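PDB 1IUK: CoA-binding domain-containing protein from Thermus thermophilus, which probably binds coenzyme A through a Rossmann-like domain, although its precise cellular role remains unknown. Local coordinates for residues Q4-Y9 / P95-L100; P88-L93 / K111-A116. All coordinates share one frame; numbering follows the deposited sequence.

Contact 1 of 2, residues Q4-Y9 / P95-L100; sequences QELRAY and PGLVWL
Y9 and L97 carry this contact, with L6 and W99 meeting beside them. From CB, the tyrosine leaves its helix with CG anti to the backbone N (chi1 -165°), which sends the ring out toward the loop that leads into strand 98-100. On one side of the ring, CD1 and CE1 both meet one methyl of L97. That methyl, CD2, sits 4.0 Å from the ring centroid and 23° off the normal, a CH-pi contact over the face but displaced toward the rim. Further out, Y9 CZ lies 3.6 Å from L97 CB, so the two side chains slide past each other in opposite directions: the ring tip reaches the root of the leucine while the leucine tip reaches back over the ring. Leucine suits this place because its branched end can cover a flat aromatic surface. At the end of the ring, Y9 OH presses on the backbone of G96, 2.9 Å from G96 C and 3.1 Å from G96 CA; a residue without a side chain allows so close an approach. The hydroxyl makes no hydrogen bond to the adjoining peptide, and its bond goes instead to the backbone O of D72. Tyrosine thus combines an apolar flank with a polar tip that is satisfied. One turn earlier in the helix, L6 CD1 comes to the edge of the W99 indole, 4.0 Å from W99 CZ3, the two side chains crossing at about a right angle. W99 is anchored at its other end by NE1, hydrogen-bonded to R124 O. The contact packs N-terminal helix 3-12 against strand 98-100 of the parallel sheet and the loop before it; helix 126-134 touches both L6 and W99, and neighbouring strand 73-76 meets Y9 through I73.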
loop_
_atom_site.group_PDB
_atom_site.type_symbol
_atom_site.label_atom_id
_atom_site.label_comp_id
_atom_site.label_asym_id
_atom_site.label_seq_id
_atom_site.Cartn_x
_atom_site.Cartn_y
_atom_site.Cartn_z
ATOM N N GLN A 4 19.251 2.405 -3.053
ATOM C CA GLN A 4 19.600 3.767 -2.622
ATOM C C GLN A 4 18.376 4.668 -2.742
ATOM O O GLN A 4 18.006 5.379 -1.805
ATOM C CB GLN A 4 20.726 4.311 -3.513
ATOM C CG GLN A 4 21.678 5.298 -2.851
ATOM C CD GLN A 4 22.418 6.179 -3.868
ATOM O OE1 GLN A 4 21.942 6.397 -4.993
ATOM N NE2 GLN A 4 23.585 6.691 -3.470
ATOM N N GLU A 5 17.757 4.630 -3.919
ATOM C CA GLU A 5 16.567 5.425 -4.188
ATOM C C GLU A 5 15.359 4.943 -3.391
ATOM O O GLU A 5 14.634 5.760 -2.823
ATOM C CB GLU A 5 16.234 5.400 -5.676
ATOM C CG GLU A 5 14.985 6.206 -6.002
ATOM C CD GLU A 5 14.790 6.413 -7.490
ATOM O OE1 GLU A 5 13.712 6.923 -7.881
ATOM O OE2 GLU A 5 15.713 6.068 -8.261
ATOM N N LEU A 6 15.138 3.629 -3.347
ATOM C CA LEU A 6 14.019 3.072 -2.600
ATOM C C LEU A 6 14.162 3.407 -1.116
ATOM O O LEU A 6 13.173 3.645 -0.425
ATOM C CB LEU A 6 13.944 1.557 -2.792
ATOM C CG LEU A 6 12.735 0.883 -2.136
ATOM C CD1 LEU A 6 11.461 1.645 -2.463
ATOM C CD2 LEU A 6 12.635 -0.551 -2.613
ATOM N N ARG A 7 15.393 3.439 -0.617
ATOM C CA ARG A 7 15.601 3.787 0.785
ATOM C C ARG A 7 15.207 5.250 1.009
ATOM O O ARG A 7 14.470 5.572 1.948
ATOM C CB ARG A 7 17.068 3.581 1.175
ATOM C CG ARG A 7 17.315 3.585 2.676
ATOM C CD ARG A 7 18.805 3.530 2.997
ATOM N NE ARG A 7 19.552 2.910 1.909
ATOM C CZ ARG A 7 19.842 1.617 1.845
ATOM N NH1 ARG A 7 19.447 0.799 2.814
ATOM N NH2 ARG A 7 20.507 1.141 0.799
ATOM N N ALA A 8 15.695 6.132 0.136
ATOM C CA ALA A 8 15.390 7.561 0.242
ATOM C C ALA A 8 13.882 7.748 0.195
ATOM O O ALA A 8 13.316 8.579 0.911
ATOM C CB ALA A 8 16.056 8.336 -0.905
ATOM N N TYR A 9 13.228 6.954 -0.646
ATOM C CA TYR A 9 11.788 7.039 -0.784
ATOM C C TYR A 9 11.035 6.598 0.482
ATOM O O TYR A 9 10.147 7.302 0.976
ATOM C CB TYR A 9 11.327 6.201 -1.984
ATOM C CG TYR A 9 9.916 6.544 -2.381
ATOM C CD1 TYR A 9 8.858 6.242 -1.529
ATOM C CD2 TYR A 9 9.647 7.296 -3.527
ATOM C CE1 TYR A 9 7.574 6.694 -1.790
ATOM C CE2 TYR A 9 8.359 7.751 -3.796
ATOM C CZ TYR A 9 7.330 7.452 -2.917
ATOM O OH TYR A 9 6.059 7.934 -3.099
ATOM N N PRO A 95 -1.136 7.971 -5.786
ATOM C CA PRO A 95 -0.229 7.843 -4.643
ATOM C C PRO A 95 1.181 8.039 -5.177
ATOM O O PRO A 95 1.407 7.875 -6.380
ATOM C CB PRO A 95 -0.466 6.412 -4.165
ATOM C CG PRO A 95 -0.807 5.686 -5.404
ATOM C CD PRO A 95 -1.661 6.658 -6.194
ATOM N N GLY A 96 2.123 8.383 -4.298
ATOM C CA GLY A 96 3.491 8.595 -4.732
ATOM C C GLY A 96 4.170 7.340 -5.239
ATOM O O GLY A 96 5.078 7.402 -6.068
ATOM N N LEU A 97 3.736 6.188 -4.736
ATOM C CA LEU A 97 4.321 4.905 -5.118
ATOM C C LEU A 97 3.302 3.793 -4.870
ATOM O O LEU A 97 2.585 3.837 -3.866
ATOM C CB LEU A 97 5.572 4.653 -4.272
ATOM C CG LEU A 97 6.275 3.294 -4.345
ATOM C CD1 LEU A 97 6.905 3.111 -5.705
ATOM C CD2 LEU A 97 7.354 3.233 -3.277
ATOM N N VAL A 98 3.219 2.824 -5.785
ATOM C CA VAL A 98 2.302 1.697 -5.618
ATOM C C VAL A 98 3.133 0.454 -5.346
ATOM O O VAL A 98 4.043 0.111 -6.098
ATOM C CB VAL A 98 1.411 1.471 -6.863
ATOM C CG1 VAL A 98 0.674 0.136 -6.756
ATOM C CG2 VAL A 98 0.407 2.605 -6.962
ATOM N N TRP A 99 2.805 -0.211 -4.245
ATOM C CA TRP A 99 3.527 -1.400 -3.802
ATOM C C TRP A 99 2.621 -2.626 -3.834
ATOM O O TRP A 99 1.710 -2.739 -3.011
ATOM C CB TRP A 99 4.019 -1.170 -2.362
ATOM C CG TRP A 99 4.994 -2.194 -1.841
ATOM C CD1 TRP A 99 4.719 -3.486 -1.472
ATOM C CD2 TRP A 99 6.406 -2.018 -1.670
ATOM N NE1 TRP A 99 5.874 -4.122 -1.089
ATOM C CE2 TRP A 99 6.925 -3.247 -1.201
ATOM C CE3 TRP A 99 7.286 -0.940 -1.871
ATOM C CZ2 TRP A 99 8.289 -3.429 -0.930
ATOM C CZ3 TRP A 99 8.645 -1.124 -1.601
ATOM C CH2 TRP A 99 9.130 -2.361 -1.136
ATOM N N LEU A 100 2.856 -3.532 -4.775
ATOM C CA LEU A 100 2.042 -4.742 -4.843
ATOM C C LEU A 100 2.683 -5.790 -3.936
ATOM O O LEU A 100 3.846 -6.169 -4.132
ATOM C CB LEU A 100 1.981 -5.271 -6.274
ATOM C CG LEU A 100 1.434 -4.286 -7.315
ATOM C CD1 LEU A 100 1.317 -5.010 -8.663
ATOM C CD2 LEU A 100 0.080 -3.715 -6.854
#

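Contact 2 of 2, residues P88-L93 / K111-A116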
loop_
_atom_site.group_PDB
_atom_site.type_symbol
_atom_site.label_atom_id
_atom_site.label_comp_id
_atom_site.label_asym_id
_atom_site.label_seq_id
_atom_site.Cartn_x
_atom_site.Cartn_y
_atom_site.Cartn_z
ATOM N N PRO A 88 -9.238 2.773 -11.634
ATOM C CA PRO A 88 -9.776 4.140 -11.653
ATOM C C PRO A 88 -9.529 4.924 -10.363
ATOM O O PRO A 88 -9.088 6.075 -10.407
ATOM C CB PRO A 88 -11.266 3.940 -11.918
ATOM C CG PRO A 88 -11.357 2.613 -12.577
ATOM C CD PRO A 88 -10.264 1.774 -11.983
ATOM N N GLU A 89 -9.827 4.312 -9.216
ATOM C CA GLU A 89 -9.614 4.994 -7.938
ATOM C C GLU A 89 -8.116 5.141 -7.615
ATOM O O GLU A 89 -7.708 6.083 -6.931
ATOM C CB GLU A 89 -10.343 4.254 -6.811
ATOM C CG GLU A 89 -9.807 2.873 -6.506
ATOM C CD GLU A 89 -10.240 2.359 -5.133
ATOM O OE1 GLU A 89 -10.895 3.114 -4.378
ATOM O OE2 GLU A 89 -9.925 1.197 -4.805
ATOM N N VAL A 90 -7.305 4.213 -8.113
ATOM C CA VAL A 90 -5.860 4.270 -7.889
ATOM C C VAL A 90 -5.295 5.461 -8.665
ATOM O O VAL A 90 -4.610 6.318 -8.108
ATOM C CB VAL A 90 -5.159 2.951 -8.353
ATOM C CG1 VAL A 90 -3.649 3.144 -8.428
ATOM C CG2 VAL A 90 -5.485 1.815 -7.374
ATOM N N LEU A 91 -5.605 5.522 -9.956
ATOM C CA LEU A 91 -5.131 6.620 -10.790
ATOM C C LEU A 91 -5.637 7.967 -10.287
ATOM O O LEU A 91 -4.934 8.966 -10.380
ATOM C CB LEU A 91 -5.562 6.387 -12.234
ATOM C CG LEU A 91 -4.858 5.199 -12.905
ATOM C CD1 LEU A 91 -5.537 4.894 -14.228
ATOM C CD2 LEU A 91 -3.380 5.506 -13.119
ATOM N N ALA A 92 -6.846 7.993 -9.732
ATOM C CA ALA A 92 -7.426 9.231 -9.213
ATOM C C ALA A 92 -6.718 9.726 -7.955
ATOM O O ALA A 92 -6.482 10.924 -7.785
ATOM C CB ALA A 92 -8.894 9.024 -8.916
ATOM N N LEU A 93 -6.395 8.792 -7.065
ATOM C CA LEU A 93 -5.712 9.132 -5.827
ATOM C C LEU A 93 -4.284 9.575 -6.121
ATOM O O LEU A 93 -3.746 10.457 -5.440
ATOM C CB LEU A 93 -5.682 7.914 -4.896
ATOM C CG LEU A 93 -4.779 7.979 -3.655
ATOM C CD1 LEU A 93 -5.547 8.613 -2.504
ATOM C CD2 LEU A 93 -4.315 6.572 -3.285
ATOM N N LYS A 111 1.367 -1.704 -16.138
ATOM C CA LYS A 111 1.665 -0.874 -17.295
ATOM C C LYS A 111 0.875 0.425 -17.227
ATOM O O LYS A 111 1.402 1.481 -17.560
ATOM C CB LYS A 111 1.334 -1.609 -18.597
ATOM C CG LYS A 111 1.610 -0.783 -19.861
ATOM C CD LYS A 111 0.624 -1.112 -20.994
ATOM C CE LYS A 111 1.054 -0.493 -22.327
ATOM N NZ LYS A 111 2.537 -0.548 -22.531
ATOM N N ALA A 112 -0.380 0.355 -16.789
ATOM C CA ALA A 112 -1.203 1.560 -16.694
ATOM C C ALA A 112 -0.637 2.553 -15.692
ATOM O O ALA A 112 -0.696 3.769 -15.903
ATOM C CB ALA A 112 -2.634 1.205 -16.316
ATOM N N LEU A 113 -0.091 2.041 -14.591
ATOM C CA LEU A 113 0.483 2.918 -13.574
ATOM C C LEU A 113 1.770 3.567 -14.092
ATOM O O LEU A 113 2.021 4.758 -13.863
ATOM C CB LEU A 113 0.757 2.130 -12.286
ATOM C CG LEU A 113 -0.471 1.756 -11.444
ATOM C CD1 LEU A 113 0.014 1.023 -10.172
ATOM C CD2 LEU A 113 -1.291 2.995 -11.072
ATOM N N LYS A 114 2.576 2.778 -14.795
ATOM C CA LYS A 114 3.822 3.285 -15.369
ATOM C C LYS A 114 3.488 4.431 -16.333
ATOM O O LYS A 114 4.043 5.529 -16.257
ATOM C CB LYS A 114 4.544 2.171 -16.135
ATOM C CG LYS A 114 5.633 2.675 -17.089
ATOM C CD LYS A 114 6.006 1.630 -18.143
ATOM C CE LYS A 114 6.357 2.287 -19.472
ATOM N NZ LYS A 114 5.169 2.397 -20.376
ATOM N N GLU A 115 2.562 4.167 -17.240
ATOM C CA GLU A 115 2.165 5.175 -18.199
ATOM C C GLU A 115 1.678 6.457 -17.510
ATOM O O GLU A 115 1.926 7.558 -18.004
ATOM C CB GLU A 115 1.125 4.574 -19.149
ATOM C CG GLU A 115 1.773 3.531 -20.058
ATOM C CD GLU A 115 0.799 2.815 -20.969
ATOM O OE1 GLU A 115 1.211 2.458 -22.094
ATOM O OE2 GLU A 115 -0.367 2.603 -20.568
ATOM N N ALA A 116 1.028 6.335 -16.356
ATOM C CA ALA A 116 0.570 7.519 -15.635
ATOM C C ALA A 116 1.697 8.196 -14.829
ATOM O O ALA A 116 1.462 9.160 -14.094
ATOM C CB ALA A 116 -0.581 7.150 -14.711
#
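Two successive beta-alpha-beta crossovers of the Rossmann-like fold place their helices next to each other here, and V90 and L91 of the first meet L113 and A116 of the second. The helical segments run nearly parallel, 21° apart, with axes 11.0 Å from each other at closest approach. That separation is bridged by branched aliphatic side chains rather than by backbone. L113 CD2 is the methyl that both residues of the first helix share: it lies 3.5 Å from V90 CG1, a close fit, and 3.9 Å from L91 CD2. Valine and leucine approach it differently, V90 crossing L113 at about a right angle and L91 at a slant. In L113, CG stands anti to the carbonyl carbon (chi1 -74°), and although its CB does not point at the other helix, the leucine fork turns its CD2 branch across to it, while CD1 runs on in line with the chain. L91 has a similar first torsion, and its CD2 reaches on to A116 CB at 3.6 Å. Alanine is apt at this position: its single methyl gives the leucine tip an apolar surface. L91 CD2 also passes 4.2 Å from A112 O, a contact of packing alone. The interface has no hydrogen bond across it and works by apolar fit, as suits neighbouring helices lying on a sheet. K111 and E115, turned away from these contacts, pair with each other in a salt bridge, K111 NZ to E115 OE1 3.3 Å. Just beyond L93, R94 donates from NH2 to A116 O, adding a polar link between the two helix ends. Helix 87-93 joins strand 73-76 to strand 98-100, and helix 107-115 joins strand 98-100 to 120-122, while V90 also touches L64 in a loop.

The centres of the two contacts lie 15 Å apart, with strand 98-100 between them. Along the chain their segments alternate: 4-9, 88-93, 95-100, 111-116. The strand follows helix 87-93 and leads into helix 107-115. L97 and W99 face helix 3-12, whereas V98 turns to the other side of the sheet, where its CG1 touches L113 CD1 at 3.6 Å. P95 CD also packs on V90 O, at 3.5 Å. Contact 1 thus attaches the N-terminal helix to one face of the parallel sheet and contact 2 pairs crossover helices on the other, giving the layered helix-sheet-helix arrangement expected of a Rossmann-like CoA-binding domain.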